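Local atomic coordinates of malonyl CoA-acyl carrier protein transacylase (Bartonella henselae, PDB entry 3QAT), a protein that probably transfers the malonyl group from malonyl-CoA to acyl carrier protein, supplying malonyl units for fatty acid biosynthesis. Residues 7-12 with 75-80; 166-169 with 173-176; 184-189 with 195-200; 301-304 with 308-311. All blocks are in the same frame, centred on the assembly; numbering follows the deposited sequence.

The four contacts come one after another along the chain. They fall into two groups, on two sheets. Interactions 1 and 4 belong to the parallel sheet, and their centres are about 9 Å apart. They touch through helix 62-82, which packs on strand 299-303 and helix 306-316. Interactions 2 and 3 belong to the mixed sheet, with centres about 12 Å apart. Strand 172-176 of interaction 2 runs on into helix 179-191 of interaction 3. The centres of interactions 1 and 3 lie about 34 Å apart. This matches the acyltransferase architecture of a larger alpha/beta core and a smaller ferredoxin-like subdomain. The chain leaves the core after interaction 1 and returns before interaction 4.

Interaction 1. Residues 7-12 with 75-80; sequences AAFTFP and AVIRVM
One methyl group, CD1 of Ile-77, meets two phenylalanine rings, Phe-9 and Phe-11. The backbones are far apart here. The CA atoms of Phe-9 and Ile-77, the nearest pair, are 10.0 Å from each other, so the outer parts of the side chains do all the touching. Ile-77 CD1 lies 3.7 Å from Phe-9 CD2 and meets that ring obliquely. The same methyl sits at the edge of the Phe-11 ring, near its plane, 3.9 Å from Phe-11 CZ. In Ile-77, chi1 -66° and chi2 -68° together carry CD1 toward the rings.

Met-80 comes in one turn later on helix 62-82. Its chain bends at the last torsion and brings CE to 3.8 Å from Phe-9 CZ. Met-80 SD is 5.2 Å from the centroid of the Phe-9 ring, 54° off the ring normal. This is an oblique Met-aromatic contact.

Strand 6-11 lies inside the parallel sheet, and helix 62-82 covers it here. Helix 100-107 closes on Phe-11 through Ser-103, Ala-104 and Ala-107, while Leu-85, Val-91 and Leu-316 surround Phe-9. The four touching residues are buried and apolar. The contact therefore rests on dispersion and the hydrophobic effect, with no directional polar bond between strand and helix.

Interaction 2. Residues 166-169 with 173-176; sequences NDNG and IVIS
Asn-166 and Val-174 lie side by side and point to the same face of the sheet. The flat end of Asn-166 runs along one branch of the valine. Asn-166 OD1 is 3.7 Å from Val-174 CG2. The other asparagine, Asn-168, reaches the same methyl, with its ND2 at 3.8 Å from Val-174 CG2. The two asparagines are also joined. Asn-168 ND2 donates to Asn-166 OD1 at 3.1 Å, in the carbonyl plane and on a lone pair. The acceptor lies close to the amide plane of Asn-168, so the bond helps fix the rotation of both amides. Asn-168 OD1 is held in turn by a hydrogen bond with His-97 NE2, within the probable nucleophile elbow (Gly-96 to Gly-100).

Asp-167 and Ile-173 point to the other face and cross obliquely. Their contact is slight, with Asp-167 OD1 4.1 Å from Ile-173 CG1. The main polar partner of the aspartate is Arg-264, whose NE forms a salt bridge with Asp-167 OD2.

Beneath the side chains, Asn-166 and Val-174 form an antiparallel hydrogen-bonded pair. Asn-166 N donates to Val-174 O at 3.1 Å, and Val-174 N to Asn-166 O at 3.0 Å. Asp-167 and Ile-173 are the adjoining non-hydrogen-bonded pair. This is the end of the beta hairpin 162-169/172-176 in the mixed sheet. Strand 136-142 flanks it beyond 172-176, and the short strand 261-262 pairs beyond 162-169. Helix 146-155 packs under Ile-173 and Ile-175 through Val-149.

Interaction 3. Residues 184-189 with 195-200; sequences TAVEVA and KRAVLL
Val-186 carries this contact, and its two methyls reach different parts of the strand. CG1 lies over the backbone of Ala-197, 3.5 Å from Ala-197 O, and is 4.0 Å from Ala-197 CB. CG2 turns toward the next part of the strand and stands 4.1 Å from Leu-199 N. It also meets a branch of the leucine, with Val-186 CG2 4.2 Å from Leu-199 CD1. The split follows from the valine torsion: CG1 is anti to the backbone N (chi1 171°), and CG2 is anti to the carbonyl carbon. One turn on, the methyl of Ala-189 meets that of Ala-197, CB to CB at 4.1 Å. Small side chains on both partners permit this approach, and the CA atoms of Val-186 and Ala-197 are only 5.7 Å apart.

Helix 179-191 and strand 196-200 run antiparallel, with segment axes 8.0 Å apart and directions 169° from each other. They are the second helix and the last strand of a beta-alpha-beta-beta-alpha-beta ferredoxin-like fold.

Strand 196-200 is an edge strand. Its backbone is bonded to strand 136-142 at Arg-196, Val-198 and Leu-200. Lys-195 and Arg-196 both face Ile-142, a classic beta bulge. Strand 136-142 also touches the helix: Val-186 meets Ala-139 and Ala-189 meets Leu-141. Ile-152 of helix 146-155 packs on Ala-185, Val-188 and Ala-189. The CB of Ala-185 also meets CD1 of Ile-175.

Interaction 4. Residues 301-304 with 308-311; sequences LTVG and EIEA
Thr-302 and Glu-308 are brought together by two torsions. The threonine places OG1 between its backbone N and its carbonyl carbon (chi1 47°). The glutamate sets CG anti to its own carbonyl carbon (chi1 -72°) and runs extended from there, carrying the carboxylate back across the end of the strand. The two oxygens take different donors across the contact. Thr-302 OG1 donates to Glu-308 OE2 at 2.7 Å, from above the carboxylate plane, 53° out of it. Gly-304 N donates to Glu-308 OE1 at 2.8 Å, nearly in line with the C-O bond. OE1 is also hydrogen-bonded to a residue adjoining the segments. These bonds limit the rotation of the carboxylate.

A water joins the two backbones. It donates to Thr-302 O at 2.9 Å and to Glu-308 O at 2.9 Å.

Val-303 meets the helix on another side. Its CG1 branch is 3.8 Å from Ile-309 CG1, and the two side chains cross at about a right angle. The bonds of Glu-308 therefore lie next to a small apolar contact.

The strand turns into the helix here within a few residues. At the start of that helix, Glu-308 N bonds to Thr-305 OG1. Strand 299-303 is an outermost strand of the parallel sheet, joined to strand 275-281 by backbone bonds from Leu-301 and Val-303. Phe-279 and Ile-281 of that neighbour touch Val-303. Helix 62-82 covers the apolar side, with Val-76 and Met-80 against Val-303 and with Val-79 and Met-80 against Ile-309.

Interaction 1. Residues 7-12 with 75-80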
loop_
_atom_site.group_PDB
_atom_site.type_symbol
_atom_site.label_atom_id
_atom_site.label_comp_id
_atom_site.label_asym_id
_atom_site.label_seq_id
_atom_site.Cartn_x
_atom_site.Cartn_y
_atom_site.Cartn_z
ATOM N N ALA A 7 -3.870 -2.349 -19.146
ATOM C CA ALA A 7 -4.162 -1.633 -17.905
ATOM C C ALA A 7 -3.612 -2.410 -16.729
ATOM O O ALA A 7 -3.511 -3.644 -16.756
ATOM C CB ALA A 7 -5.671 -1.476 -17.743
ATOM N N ALA A 8 -3.239 -1.666 -15.695
ATOM C CA ALA A 8 -2.902 -2.267 -14.414
ATOM C C ALA A 8 -3.755 -1.601 -13.356
ATOM O O ALA A 8 -4.099 -0.412 -13.474
ATOM C CB ALA A 8 -1.423 -2.087 -14.101
ATOM N N PHE A 9 -4.110 -2.375 -12.334
ATOM C CA PHE A 9 -4.797 -1.802 -11.156
ATOM C C PHE A 9 -3.777 -1.691 -10.017
ATOM O O PHE A 9 -3.104 -2.679 -9.659
ATOM C CB PHE A 9 -5.938 -2.734 -10.712
ATOM C CG PHE A 9 -7.228 -2.577 -11.479
ATOM C CD1 PHE A 9 -7.307 -1.841 -12.683
ATOM C CD2 PHE A 9 -8.391 -3.183 -10.986
ATOM C CE1 PHE A 9 -8.520 -1.720 -13.363
ATOM C CE2 PHE A 9 -9.610 -3.084 -11.669
ATOM C CZ PHE A 9 -9.680 -2.343 -12.861
ATOM N N THR A 10 -3.708 -0.508 -9.398
ATOM C CA THR A 10 -2.797 -0.275 -8.273
ATOM C C THR A 10 -3.623 0.128 -7.060
ATOM O O THR A 10 -4.673 0.775 -7.200
ATOM C CB THR A 10 -1.725 0.807 -8.569
ATOM O OG1 THR A 10 -2.350 2.071 -8.806
ATOM C CG2 THR A 10 -0.874 0.418 -9.805
ATOM N N PHE A 11 -3.161 -0.285 -5.880
ATOM C CA PHE A 11 -3.954 -0.147 -4.655
ATOM C C PHE A 11 -3.192 0.640 -3.618
ATOM O O PHE A 11 -2.059 0.291 -3.277
ATOM C CB PHE A 11 -4.298 -1.570 -4.144
ATOM C CG PHE A 11 -5.222 -2.324 -5.075
ATOM C CD1 PHE A 11 -4.726 -2.967 -6.225
ATOM C CD2 PHE A 11 -6.591 -2.345 -4.839
ATOM C CE1 PHE A 11 -5.607 -3.658 -7.094
ATOM C CE2 PHE A 11 -7.478 -3.013 -5.699
ATOM C CZ PHE A 11 -6.985 -3.673 -6.835
ATOM N N PRO A 12 -3.798 1.723 -3.114
ATOM C CA PRO A 12 -3.077 2.602 -2.211
ATOM C C PRO A 12 -2.841 2.024 -0.823
ATOM O O PRO A 12 -3.519 1.058 -0.397
ATOM C CB PRO A 12 -3.944 3.863 -2.146
ATOM C CG PRO A 12 -5.304 3.439 -2.525
ATOM C CD PRO A 12 -5.144 2.226 -3.448
ATOM N N ALA A 75 -14.556 -2.298 -2.079
ATOM C CA ALA A 75 -15.895 -1.773 -2.431
ATOM C C ALA A 75 -15.887 -1.294 -3.897
ATOM O O ALA A 75 -16.800 -1.620 -4.670
ATOM C CB ALA A 75 -16.292 -0.615 -1.506
ATOM N N VAL A 76 -14.863 -0.541 -4.286
ATOM C CA VAL A 76 -14.736 -0.126 -5.694
ATOM C C VAL A 76 -14.674 -1.342 -6.635
ATOM O O VAL A 76 -15.403 -1.375 -7.652
ATOM C CB VAL A 76 -13.528 0.789 -5.909
ATOM C CG1 VAL A 76 -13.307 1.051 -7.422
ATOM C CG2 VAL A 76 -13.730 2.093 -5.162
ATOM N N ILE A 77 -13.851 -2.344 -6.305
ATOM C CA ILE A 77 -13.743 -3.545 -7.150
ATOM C C ILE A 77 -15.110 -4.219 -7.309
ATOM O O ILE A 77 -15.504 -4.609 -8.428
ATOM C CB ILE A 77 -12.689 -4.565 -6.617
ATOM C CG1 ILE A 77 -11.251 -3.996 -6.702
ATOM C CG2 ILE A 77 -12.811 -5.947 -7.356
ATOM C CD1 ILE A 77 -10.693 -3.796 -8.163
ATOM N N ARG A 78 -15.825 -4.383 -6.193
ATOM C CA ARG A 78 -17.097 -5.105 -6.270
ATOM C C ARG A 78 -18.135 -4.358 -7.079
ATOM O O ARG A 78 -18.904 -4.989 -7.824
ATOM C CB ARG A 78 -17.649 -5.431 -4.885
ATOM C CG ARG A 78 -16.772 -6.380 -4.142
ATOM C CD ARG A 78 -17.097 -7.800 -4.503
ATOM N NE ARG A 78 -16.309 -8.723 -3.683
ATOM C CZ ARG A 78 -16.666 -9.143 -2.461
ATOM N NH1 ARG A 78 -17.771 -8.704 -1.871
ATOM N NH2 ARG A 78 -15.897 -9.990 -1.822
ATOM N N VAL A 79 -18.176 -3.032 -6.934
ATOM C CA VAL A 79 -19.061 -2.221 -7.795
ATOM C C VAL A 79 -18.694 -2.382 -9.278
ATOM O O VAL A 79 -19.572 -2.628 -10.111
ATOM C CB VAL A 79 -19.076 -0.720 -7.376
ATOM C CG1 VAL A 79 -19.868 0.138 -8.400
ATOM C CG2 VAL A 79 -19.669 -0.556 -5.989
ATOM N N MET A 80 -17.399 -2.280 -9.612
ATOM C CA MET A 80 -16.951 -2.486 -10.989
ATOM C C MET A 80 -17.352 -3.863 -11.525
ATOM O O MET A 80 -17.840 -3.989 -12.665
ATOM C CB MET A 80 -15.432 -2.307 -11.118
ATOM C CG MET A 80 -14.978 -0.880 -10.827
ATOM S SD MET A 80 -13.179 -0.697 -11.038
ATOM C CE MET A 80 -12.991 -0.551 -12.813
#

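Interaction 2. Residues 166-169 with 173-176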
loop_
_atom_site.group_PDB
_atom_site.type_symbol
_atom_site.label_atom_id
_atom_site.label_comp_id
_atom_site.label_asym_id
_atom_site.label_seq_id
_atom_site.Cartn_x
_atom_site.Cartn_y
_atom_site.Cartn_z
ATOM N N ASN A 166 10.824 3.310 1.519
ATOM C CA ASN A 166 10.081 3.386 0.248
ATOM C C ASN A 166 10.970 4.082 -0.777
ATOM O O ASN A 166 11.603 5.109 -0.461
ATOM C CB ASN A 166 8.882 4.334 0.284
ATOM C CG ASN A 166 7.715 3.959 1.205
ATOM O OD1 ASN A 166 6.780 4.769 1.249
ATOM N ND2 ASN A 166 7.690 2.780 1.874
ATOM N N ASP A 167 10.948 3.616 -2.014
ATOM C CA ASP A 167 11.488 4.368 -3.126
ATOM C C ASP A 167 10.246 4.685 -3.974
ATOM O O ASP A 167 9.759 3.816 -4.707
ATOM C CB ASP A 167 12.498 3.489 -3.900
ATOM C CG ASP A 167 13.011 4.155 -5.178
ATOM O OD1 ASP A 167 12.984 5.390 -5.274
ATOM O OD2 ASP A 167 13.449 3.438 -6.114
ATOM N N ASN A 168 9.708 5.899 -3.836
ATOM C CA ASN A 168 8.377 6.224 -4.385
ATOM C C ASN A 168 8.305 6.840 -5.767
ATOM O O ASN A 168 7.223 6.903 -6.366
ATOM C CB ASN A 168 7.568 7.060 -3.384
ATOM C CG ASN A 168 7.115 6.226 -2.204
ATOM O OD1 ASN A 168 6.904 5.009 -2.346
ATOM N ND2 ASN A 168 6.960 6.865 -1.034
ATOM N N GLY A 169 9.449 7.228 -6.297
ATOM C CA GLY A 169 9.488 7.911 -7.593
ATOM C C GLY A 169 9.397 9.415 -7.385
ATOM O O GLY A 169 9.124 9.894 -6.279
ATOM N N ILE A 173 11.853 9.642 -1.368
ATOM C CA ILE A 173 12.385 8.466 -0.678
ATOM C C ILE A 173 12.029 8.584 0.809
ATOM O O ILE A 173 12.217 9.645 1.417
ATOM C CB ILE A 173 13.914 8.325 -0.893
ATOM C CG1 ILE A 173 14.230 7.958 -2.362
ATOM C CG2 ILE A 173 14.516 7.273 0.088
ATOM C CD1 ILE A 173 15.694 7.924 -2.703
ATOM N N VAL A 174 11.477 7.510 1.379
ATOM C CA VAL A 174 11.168 7.465 2.805
ATOM C C VAL A 174 12.182 6.571 3.496
ATOM O O VAL A 174 12.446 5.462 3.027
ATOM C CB VAL A 174 9.748 6.919 3.043
ATOM C CG1 VAL A 174 9.394 7.020 4.508
ATOM C CG2 VAL A 174 8.746 7.716 2.197
ATOM N N ILE A 175 12.785 7.071 4.569
ATOM C CA ILE A 175 13.718 6.271 5.366
ATOM C C ILE A 175 13.081 5.877 6.706
ATOM O O ILE A 175 12.069 6.445 7.126
ATOM C CB ILE A 175 15.067 7.002 5.609
ATOM C CG1 ILE A 175 14.836 8.359 6.268
ATOM C CG2 ILE A 175 15.824 7.122 4.277
ATOM C CD1 ILE A 175 16.141 9.072 6.689
ATOM N N SER A 176 13.702 4.914 7.374
ATOM C CA SER A 176 13.116 4.295 8.565
ATOM C C SER A 176 14.199 3.628 9.388
ATOM O O SER A 176 15.205 3.175 8.840
ATOM C CB SER A 176 12.095 3.241 8.117
ATOM O OG SER A 176 11.455 2.634 9.228
#

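Interaction 3. Residues 184-189 with 195-200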
loop_
_atom_site.group_PDB
_atom_site.type_symbol
_atom_site.label_atom_id
_atom_site.label_comp_id
_atom_site.label_asym_id
_atom_site.label_seq_id
_atom_site.Cartn_x
_atom_site.Cartn_y
_atom_site.Cartn_z
ATOM N N THR A 184 19.409 12.042 12.650
ATOM C CA THR A 184 20.694 12.487 12.110
ATOM C C THR A 184 20.656 12.459 10.591
ATOM O O THR A 184 21.155 13.360 9.942
ATOM C CB THR A 184 21.873 11.669 12.657
ATOM O OG1 THR A 184 21.824 11.705 14.092
ATOM C CG2 THR A 184 23.206 12.252 12.170
ATOM N N ALA A 185 20.043 11.418 10.036
ATOM C CA ALA A 185 19.912 11.291 8.594
ATOM C C ALA A 185 19.158 12.464 7.985
ATOM O O ALA A 185 19.510 12.919 6.891
ATOM C CB ALA A 185 19.219 9.962 8.240
ATOM N N VAL A 186 18.117 12.943 8.673
ATOM C CA VAL A 186 17.399 14.151 8.235
ATOM C C VAL A 186 18.342 15.369 8.179
ATOM O O VAL A 186 18.336 16.114 7.189
ATOM C CB VAL A 186 16.109 14.421 9.088
ATOM C CG1 VAL A 186 15.512 15.778 8.777
ATOM C CG2 VAL A 186 15.053 13.346 8.796
ATOM N N GLU A 187 19.143 15.555 9.231
ATOM C CA GLU A 187 20.136 16.646 9.266
ATOM C C GLU A 187 21.071 16.550 8.064
ATOM O O GLU A 187 21.275 17.553 7.356
ATOM C CB GLU A 187 20.932 16.602 10.570
ATOM C CG GLU A 187 20.083 16.885 11.797
ATOM C CD GLU A 187 20.778 16.517 13.105
ATOM O OE1 GLU A 187 21.917 15.995 13.074
ATOM O OE2 GLU A 187 20.170 16.744 14.179
ATOM N N VAL A 188 21.590 15.345 7.807
ATOM C CA VAL A 188 22.514 15.129 6.693
ATOM C C VAL A 188 21.837 15.375 5.340
ATOM O O VAL A 188 22.375 16.045 4.458
ATOM C CB VAL A 188 23.169 13.739 6.739
ATOM C CG1 VAL A 188 24.108 13.558 5.544
ATOM C CG2 VAL A 188 23.961 13.559 8.051
ATOM N N ALA A 189 20.615 14.862 5.179
ATOM C CA ALA A 189 19.881 15.096 3.936
ATOM C C ALA A 189 19.679 16.578 3.641
ATOM O O ALA A 189 19.828 17.023 2.484
ATOM C CB ALA A 189 18.529 14.388 3.986
ATOM N N LYS A 195 15.442 18.838 -1.178
ATOM C CA LYS A 195 14.382 19.830 -1.290
ATOM C C LYS A 195 13.465 19.775 -0.068
ATOM O O LYS A 195 13.006 20.812 0.404
ATOM C CB LYS A 195 13.587 19.664 -2.593
ATOM C CG LYS A 195 14.415 19.912 -3.862
ATOM C CD LYS A 195 15.273 21.180 -3.736
ATOM C CE LYS A 195 15.553 21.838 -5.081
ATOM N NZ LYS A 195 14.491 22.824 -5.454
ATOM N N ARG A 196 13.237 18.568 0.445
ATOM C CA ARG A 196 12.435 18.352 1.650
ATOM C C ARG A 196 13.106 17.267 2.468
ATOM O O ARG A 196 13.578 16.286 1.909
ATOM C CB ARG A 196 11.025 17.873 1.280
ATOM C CG ARG A 196 10.233 17.304 2.483
ATOM C CD ARG A 196 8.834 16.861 2.102
ATOM N NE ARG A 196 8.114 17.948 1.441
ATOM C CZ ARG A 196 6.901 17.843 0.908
ATOM N NH1 ARG A 196 6.239 16.682 0.948
ATOM N NH2 ARG A 196 6.354 18.904 0.314
ATOM N N ALA A 197 13.148 17.443 3.790
ATOM C CA ALA A 197 13.608 16.370 4.676
ATOM C C ALA A 197 12.859 16.515 5.983
ATOM O O ALA A 197 13.163 17.395 6.791
ATOM C CB ALA A 197 15.124 16.445 4.882
ATOM N N VAL A 198 11.835 15.686 6.166
ATOM C CA VAL A 198 10.933 15.881 7.305
ATOM C C VAL A 198 10.923 14.647 8.189
ATOM O O VAL A 198 10.614 13.543 7.726
ATOM C CB VAL A 198 9.487 16.177 6.826
ATOM C CG1 VAL A 198 8.534 16.242 8.023
ATOM C CG2 VAL A 198 9.421 17.501 6.037
ATOM N N LEU A 199 11.264 14.842 9.462
ATOM C CA LEU A 199 11.213 13.770 10.465
ATOM C C LEU A 199 9.786 13.446 10.902
ATOM O O LEU A 199 8.968 14.350 11.105
ATOM C CB LEU A 199 12.069 14.167 11.681
ATOM C CG LEU A 199 12.326 13.111 12.767
ATOM C CD1 LEU A 199 13.123 11.901 12.225
ATOM C CD2 LEU A 199 13.075 13.799 13.922
ATOM N N LEU A 200 9.494 12.150 10.988
ATOM C CA LEU A 200 8.264 11.644 11.618
ATOM C C LEU A 200 8.697 10.907 12.900
ATOM O O LEU A 200 8.885 9.687 12.910
ATOM C CB LEU A 200 7.492 10.733 10.659
ATOM C CG LEU A 200 7.102 11.545 9.407
ATOM C CD1 LEU A 200 7.205 10.747 8.129
ATOM C CD2 LEU A 200 5.737 12.237 9.629
#

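Interaction 4. Residues 301-304 with 308-311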
loop_
_atom_site.group_PDB
_atom_site.type_symbol
_atom_site.label_atom_id
_atom_site.label_comp_id
_atom_site.label_asym_id
_atom_site.label_seq_id
_atom_site.Cartn_x
_atom_site.Cartn_y
_atom_site.Cartn_z
ATOM N N LEU A 301 -5.157 7.287 -13.710
ATOM C CA LEU A 301 -6.530 7.657 -13.390
ATOM C C LEU A 301 -6.918 7.141 -12.028
ATOM O O LEU A 301 -6.599 6.005 -11.686
ATOM C CB LEU A 301 -7.516 7.090 -14.434
ATOM C CG LEU A 301 -7.322 7.562 -15.888
ATOM C CD1 LEU A 301 -8.299 6.850 -16.779
ATOM C CD2 LEU A 301 -7.491 9.076 -15.991
ATOM N N THR A 302 -7.617 7.981 -11.274
ATOM C CA THR A 302 -8.167 7.572 -9.976
ATOM C C THR A 302 -9.540 6.897 -10.157
ATOM O O THR A 302 -10.344 7.295 -11.005
ATOM C CB THR A 302 -8.284 8.760 -8.996
ATOM O OG1 THR A 302 -8.892 9.891 -9.639
ATOM C CG2 THR A 302 -6.904 9.173 -8.487
ATOM N N VAL A 303 -9.818 5.895 -9.327
ATOM C CA VAL A 303 -11.127 5.207 -9.328
ATOM C C VAL A 303 -11.681 5.089 -7.903
ATOM O O VAL A 303 -11.427 4.095 -7.199
ATOM C CB VAL A 303 -11.037 3.803 -9.971
ATOM C CG1 VAL A 303 -12.416 3.304 -10.310
ATOM C CG2 VAL A 303 -10.170 3.837 -11.251
ATOM N N GLY A 304 -12.436 6.108 -7.488
ATOM C CA GLY A 304 -12.990 6.176 -6.134
ATOM C C GLY A 304 -14.434 6.592 -6.062
ATOM O O GLY A 304 -15.099 6.347 -5.064
ATOM N N GLU A 308 -15.950 8.071 -11.663
ATOM C CA GLU A 308 -14.665 7.495 -12.022
ATOM C C GLU A 308 -14.766 6.017 -12.340
ATOM O O GLU A 308 -14.039 5.522 -13.194
ATOM C CB GLU A 308 -13.642 7.716 -10.884
ATOM C CG GLU A 308 -13.197 9.172 -10.794
ATOM C CD GLU A 308 -12.296 9.435 -9.606
ATOM O OE1 GLU A 308 -12.393 8.674 -8.610
ATOM O OE2 GLU A 308 -11.499 10.411 -9.663
ATOM N N ILE A 309 -15.645 5.307 -11.639
ATOM C CA ILE A 309 -15.915 3.907 -11.982
ATOM C C ILE A 309 -16.451 3.798 -13.423
ATOM O O ILE A 309 -15.945 3.002 -14.220
ATOM C CB ILE A 309 -16.876 3.245 -10.965
ATOM C CG1 ILE A 309 -16.125 2.975 -9.649
ATOM C CG2 ILE A 309 -17.481 1.957 -11.542
ATOM C CD1 ILE A 309 -17.062 2.800 -8.454
ATOM N N GLU A 310 -17.429 4.619 -13.759
ATOM C CA GLU A 310 -17.973 4.628 -15.128
ATOM C C GLU A 310 -16.882 4.902 -16.173
ATOM O O GLU A 310 -16.804 4.189 -17.178
ATOM C CB GLU A 310 -19.156 5.615 -15.268
ATOM C CG GLU A 310 -20.411 5.253 -14.459
ATOM C CD GLU A 310 -21.075 3.952 -14.898
ATOM O OE1 GLU A 310 -20.837 3.484 -16.036
ATOM O OE2 GLU A 310 -21.859 3.397 -14.099
ATOM N N ALA A 311 -16.015 5.890 -15.905
ATOM C CA ALA A 311 -14.938 6.257 -16.821
ATOM C C ALA A 311 -13.941 5.113 -16.988
ATOM O O ALA A 311 -13.516 4.809 -18.109
ATOM C CB ALA A 311 -14.236 7.536 -16.344
HETATM O O HOH W 1 -11.362 6.566 -13.649
#